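Long-range contact in arsenical resistance operon trans-acting repressor (Bacteroides vulgatus, PDB 3KTB), which probably binds DNA as the trans-acting repressor of an arsenical resistance operon: residues Met4-Met14 with Tyr91-Thr101. Numbering follows the deposited sequence.
Sequences MKKIEIFDPAM and YPTTKQMSEWT
A strand-on-helix contact, with Ile7 against Trp100 and Met97, joins inner strand 7-11 to helix 94-101, the last in the chain, which packs on one face of the central sheet beside helix 27-41; a hydrogen bond lies near each end of the contact. The CG1-CD1 branch of Ile7 points at the helix, its CD1 3.9 Å from Trp100 CB and 4.0 Å from Met97 CE, and meets the indole at its edge near the ring plane; Val35 of helix 27-41 also touches Met97. Just before the strand, Lys5 N donates to Trp100 O at 3.0 Å, nearly straight (163°), and the aliphatic Lys5 CD comes obliquely to Trp100 CD1 at 3.7 Å. The sheet is mixed and four-stranded, in the thioredoxin-like fold of ArsD, and the axes of strand 7-11 and helix 94-101 make 145°, roughly antiparallel. The helix starts with a capping box between Thr93 and Gln96. At the other end Tyr91 OH donates to Asp11 OD1 at 2.6 Å, on the anti side and 26° out of the carboxylate plane. Asp11 OD2 forms a salt bridge with Arg48, giving the buried carboxylate a second partner. Ile9 CG2 meets the edge of the Tyr91 ring, 4.0 Å from Tyr91 CE1.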
loop_
_atom_site.group_PDB
_atom_site.type_symbol
_atom_site.label_atom_id
_atom_site.label_comp_id
_atom_site.label_asym_id
_atom_site.label_seq_id
_atom_site.Cartn_x
_atom_site.Cartn_y
_atom_site.Cartn_z
HETATM N N MSE A 4 -18.755 28.481 -9.727
HETATM C CA MSE A 4 -17.340 28.609 -10.075
HETATM C C MSE A 4 -16.744 27.248 -10.434
HETATM O O MSE A 4 -17.084 26.218 -9.840
HETATM C CB MSE A 4 -16.537 29.284 -8.950
HETATM C CG MSE A 4 -17.123 30.629 -8.522
HETATM SE SE MSE A 4 -15.973 31.492 -7.197
HETATM C CE MSE A 4 -16.717 30.655 -5.601
ATOM N N LYS A 5 -15.861 27.260 -11.423
ATOM C CA LYS A 5 -15.282 26.039 -11.966
ATOM C C LYS A 5 -13.849 25.883 -11.452
ATOM O O LYS A 5 -13.168 26.879 -11.220
ATOM C CB LYS A 5 -15.305 26.122 -13.484
ATOM C CG LYS A 5 -16.717 26.372 -14.017
ATOM C CD LYS A 5 -16.703 26.721 -15.496
ATOM C CE LYS A 5 -18.088 26.569 -16.131
ATOM N NZ LYS A 5 -18.537 25.150 -16.186
ATOM N N LYS A 6 -13.397 24.650 -11.245
ATOM C CA LYS A 6 -12.028 24.451 -10.797
ATOM C C LYS A 6 -11.094 24.653 -11.990
ATOM O O LYS A 6 -11.362 24.161 -13.087
ATOM C CB LYS A 6 -11.827 23.073 -10.138
ATOM C CG LYS A 6 -10.355 22.763 -9.744
ATOM C CD LYS A 6 -10.202 21.407 -9.017
ATOM C CE LYS A 6 -8.935 20.622 -9.430
ATOM N NZ LYS A 6 -7.666 21.097 -8.806
ATOM N N ILE A 7 -10.024 25.415 -11.779
ATOM C CA ILE A 7 -9.032 25.633 -12.822
ATOM C C ILE A 7 -7.674 25.157 -12.331
ATOM O O ILE A 7 -7.227 25.534 -11.240
ATOM C CB ILE A 7 -8.935 27.109 -13.232
ATOM C CG1 ILE A 7 -10.334 27.678 -13.529
ATOM C CG2 ILE A 7 -8.025 27.251 -14.447
ATOM C CD1 ILE A 7 -10.412 29.179 -13.447
ATOM N N GLU A 8 -7.040 24.318 -13.141
ATOM C CA GLU A 8 -5.712 23.792 -12.862
ATOM C C GLU A 8 -4.881 23.942 -14.131
ATOM O O GLU A 8 -5.306 23.528 -15.203
ATOM C CB GLU A 8 -5.802 22.315 -12.492
ATOM C CG GLU A 8 -4.634 21.807 -11.683
ATOM C CD GLU A 8 -4.770 20.323 -11.379
ATOM O OE1 GLU A 8 -3.763 19.705 -10.963
ATOM O OE2 GLU A 8 -5.883 19.773 -11.566
ATOM N N ILE A 9 -3.704 24.541 -14.006
ATOM C CA ILE A 9 -2.884 24.868 -15.161
ATOM C C ILE A 9 -1.567 24.085 -15.122
ATOM O O ILE A 9 -0.840 24.115 -14.119
ATOM C CB ILE A 9 -2.572 26.382 -15.206
ATOM C CG1 ILE A 9 -3.834 27.180 -15.537
ATOM C CG2 ILE A 9 -1.474 26.671 -16.216
ATOM C CD1 ILE A 9 -3.679 28.674 -15.351
ATOM N N PHE A 10 -1.267 23.392 -16.215
ATOM C CA PHE A 10 -0.020 22.633 -16.336
ATOM C C PHE A 10 0.955 23.389 -17.215
ATOM O O PHE A 10 0.803 23.426 -18.434
ATOM C CB PHE A 10 -0.316 21.231 -16.875
ATOM C CG PHE A 10 -1.134 20.409 -15.927
ATOM C CD1 PHE A 10 -0.564 19.351 -15.229
ATOM C CD2 PHE A 10 -2.459 20.745 -15.673
ATOM C CE1 PHE A 10 -1.305 18.619 -14.318
ATOM C CE2 PHE A 10 -3.209 20.018 -14.770
ATOM C CZ PHE A 10 -2.630 18.950 -14.090
ATOM N N ASP A 11 1.930 24.044 -16.597
ATOM C CA ASP A 11 2.895 24.808 -17.373
ATOM C C ASP A 11 3.849 23.880 -18.127
ATOM O O ASP A 11 3.948 22.693 -17.807
ATOM C CB ASP A 11 3.697 25.723 -16.461
ATOM C CG ASP A 11 2.827 26.787 -15.784
ATOM O OD1 ASP A 11 2.188 27.588 -16.493
ATOM O OD2 ASP A 11 2.788 26.808 -14.537
ATOM N N PRO A 12 4.537 24.421 -19.149
ATOM C CA PRO A 12 5.737 23.754 -19.658
ATOM C C PRO A 12 6.784 23.666 -18.553
ATOM O O PRO A 12 6.561 24.179 -17.443
ATOM C CB PRO A 12 6.230 24.707 -20.750
ATOM C CG PRO A 12 5.012 25.427 -21.201
ATOM C CD PRO A 12 4.130 25.557 -19.995
ATOM N N ALA A 13 7.913 23.023 -18.851
ATOM C CA ALA A 13 9.058 23.064 -17.958
ATOM C C ALA A 13 9.635 24.478 -18.008
ATOM O O ALA A 13 9.984 24.990 -19.081
ATOM C CB ALA A 13 10.127 22.002 -18.362
HETATM N N MSE A 14 9.707 25.119 -16.851
HETATM C CA MSE A 14 10.220 26.473 -16.773
HETATM C C MSE A 14 11.208 26.542 -15.616
HETATM O O MSE A 14 11.167 25.710 -14.708
HETATM C CB MSE A 14 9.072 27.467 -16.561
HETATM C CG MSE A 14 7.959 27.359 -17.620
HETATM SE SE MSE A 14 6.536 28.689 -17.320
HETATM C CE MSE A 14 5.979 28.185 -15.501
ATOM N N TYR A 91 -2.019 30.246 -22.780
ATOM C CA TYR A 91 -2.701 30.450 -21.499
ATOM C C TYR A 91 -4.086 31.004 -21.732
ATOM O O TYR A 91 -4.267 31.836 -22.618
ATOM C CB TYR A 91 -1.904 31.391 -20.586
ATOM C CG TYR A 91 -0.639 30.735 -20.105
ATOM C CD1 TYR A 91 -0.686 29.795 -19.082
ATOM C CD2 TYR A 91 0.590 31.011 -20.693
ATOM C CE1 TYR A 91 0.451 29.165 -18.636
ATOM C CE2 TYR A 91 1.739 30.367 -20.259
ATOM C CZ TYR A 91 1.653 29.443 -19.224
ATOM O OH TYR A 91 2.757 28.781 -18.753
ATOM N N PRO A 92 -5.063 30.556 -20.924
ATOM C CA PRO A 92 -6.437 31.047 -21.011
ATOM C C PRO A 92 -6.475 32.563 -21.020
ATOM O O PRO A 92 -5.750 33.208 -20.276
ATOM C CB PRO A 92 -7.073 30.534 -19.713
ATOM C CG PRO A 92 -6.315 29.314 -19.398
ATOM C CD PRO A 92 -4.894 29.624 -19.795
ATOM N N THR A 93 -7.331 33.125 -21.859
ATOM C CA THR A 93 -7.560 34.556 -21.851
ATOM C C THR A 93 -8.179 35.004 -20.538
ATOM O O THR A 93 -8.812 34.219 -19.815
ATOM C CB THR A 93 -8.537 34.960 -22.970
ATOM O OG1 THR A 93 -9.822 34.369 -22.718
ATOM C CG2 THR A 93 -8.012 34.493 -24.313
ATOM N N THR A 94 -8.018 36.290 -20.248
ATOM C CA THR A 94 -8.639 36.873 -19.080
ATOM C C THR A 94 -10.172 36.776 -19.148
ATOM O O THR A 94 -10.834 36.574 -18.121
ATOM C CB THR A 94 -8.138 38.316 -18.830
ATOM O OG1 THR A 94 -6.701 38.310 -18.783
ATOM C CG2 THR A 94 -8.671 38.860 -17.483
ATOM N N LYS A 95 -10.733 36.894 -20.351
ATOM C CA LYS A 95 -12.171 36.722 -20.539
ATOM C C LYS A 95 -12.643 35.362 -20.006
ATOM O O LYS A 95 -13.581 35.295 -19.203
ATOM C CB LYS A 95 -12.562 36.878 -22.018
ATOM C CG LYS A 95 -14.060 36.699 -22.281
ATOM C CD LYS A 95 -14.452 37.081 -23.713
ATOM C CE LYS A 95 -15.963 36.926 -23.944
ATOM N NZ LYS A 95 -16.411 37.472 -25.270
ATOM N N GLN A 96 -11.983 34.288 -20.440
ATOM C CA GLN A 96 -12.284 32.939 -19.943
ATOM C C GLN A 96 -12.123 32.787 -18.419
ATOM O O GLN A 96 -13.035 32.284 -17.745
ATOM C CB GLN A 96 -11.412 31.898 -20.643
ATOM C CG GLN A 96 -11.568 31.867 -22.133
ATOM C CD GLN A 96 -10.612 30.886 -22.779
ATOM O OE1 GLN A 96 -9.392 31.044 -22.700
ATOM N NE2 GLN A 96 -11.161 29.863 -23.424
HETATM N N MSE A 97 -10.967 33.196 -17.883
HETATM C CA MSE A 97 -10.742 33.082 -16.440
HETATM C C MSE A 97 -11.883 33.790 -15.729
HETATM O O MSE A 97 -12.450 33.289 -14.751
HETATM C CB MSE A 97 -9.399 33.691 -16.027
HETATM C CG MSE A 97 -8.184 33.035 -16.684
HETATM SE SE MSE A 97 -7.966 31.194 -16.041
HETATM C CE MSE A 97 -7.360 31.640 -14.208
ATOM N N SER A 98 -12.228 34.960 -16.252
ATOM C CA SER A 98 -13.281 35.784 -15.687
ATOM C C SER A 98 -14.623 35.042 -15.756
ATOM O O SER A 98 -15.445 35.116 -14.824
ATOM C CB SER A 98 -13.337 37.108 -16.452
ATOM O OG SER A 98 -14.056 38.094 -15.727
ATOM N N GLU A 99 -14.835 34.310 -16.851
ATOM C CA GLU A 99 -16.082 33.579 -17.034
ATOM C C GLU A 99 -16.128 32.339 -16.148
ATOM O O GLU A 99 -17.151 32.054 -15.530
ATOM C CB GLU A 99 -16.320 33.226 -18.512
ATOM C CG GLU A 99 -17.010 34.342 -19.317
ATOM C CD GLU A 99 -16.745 34.272 -20.836
ATOM O OE1 GLU A 99 -17.288 35.125 -21.578
ATOM O OE2 GLU A 99 -15.991 33.377 -21.291
ATOM N N TRP A 100 -15.016 31.616 -16.067
ATOM C CA TRP A 100 -14.983 30.368 -15.300
ATOM C C TRP A 100 -15.072 30.603 -13.803
ATOM O O TRP A 100 -15.362 29.691 -13.020
ATOM C CB TRP A 100 -13.693 29.621 -15.568
ATOM C CG TRP A 100 -13.595 29.128 -16.932
ATOM C CD1 TRP A 100 -14.630 28.788 -17.763
ATOM C CD2 TRP A 100 -12.388 28.883 -17.655
ATOM N NE1 TRP A 100 -14.133 28.347 -18.964
ATOM C CE2 TRP A 100 -12.760 28.395 -18.929
ATOM C CE3 TRP A 100 -11.030 29.027 -17.351
ATOM C CZ2 TRP A 100 -11.819 28.051 -19.902
ATOM C CZ3 TRP A 100 -10.097 28.690 -18.312
ATOM C CH2 TRP A 100 -10.501 28.204 -19.581
ATOM N N THR A 101 -14.842 31.848 -13.426
ATOM C CA THR A 101 -14.525 32.194 -12.062
ATOM C C THR A 101 -15.613 33.113 -11.474
ATOM O O THR A 101 -15.817 33.186 -10.266
ATOM C CB THR A 101 -13.131 32.847 -12.098
ATOM O OG1 THR A 101 -12.190 32.068 -11.343
ATOM C CG2 THR A 101 -13.171 34.248 -11.656
#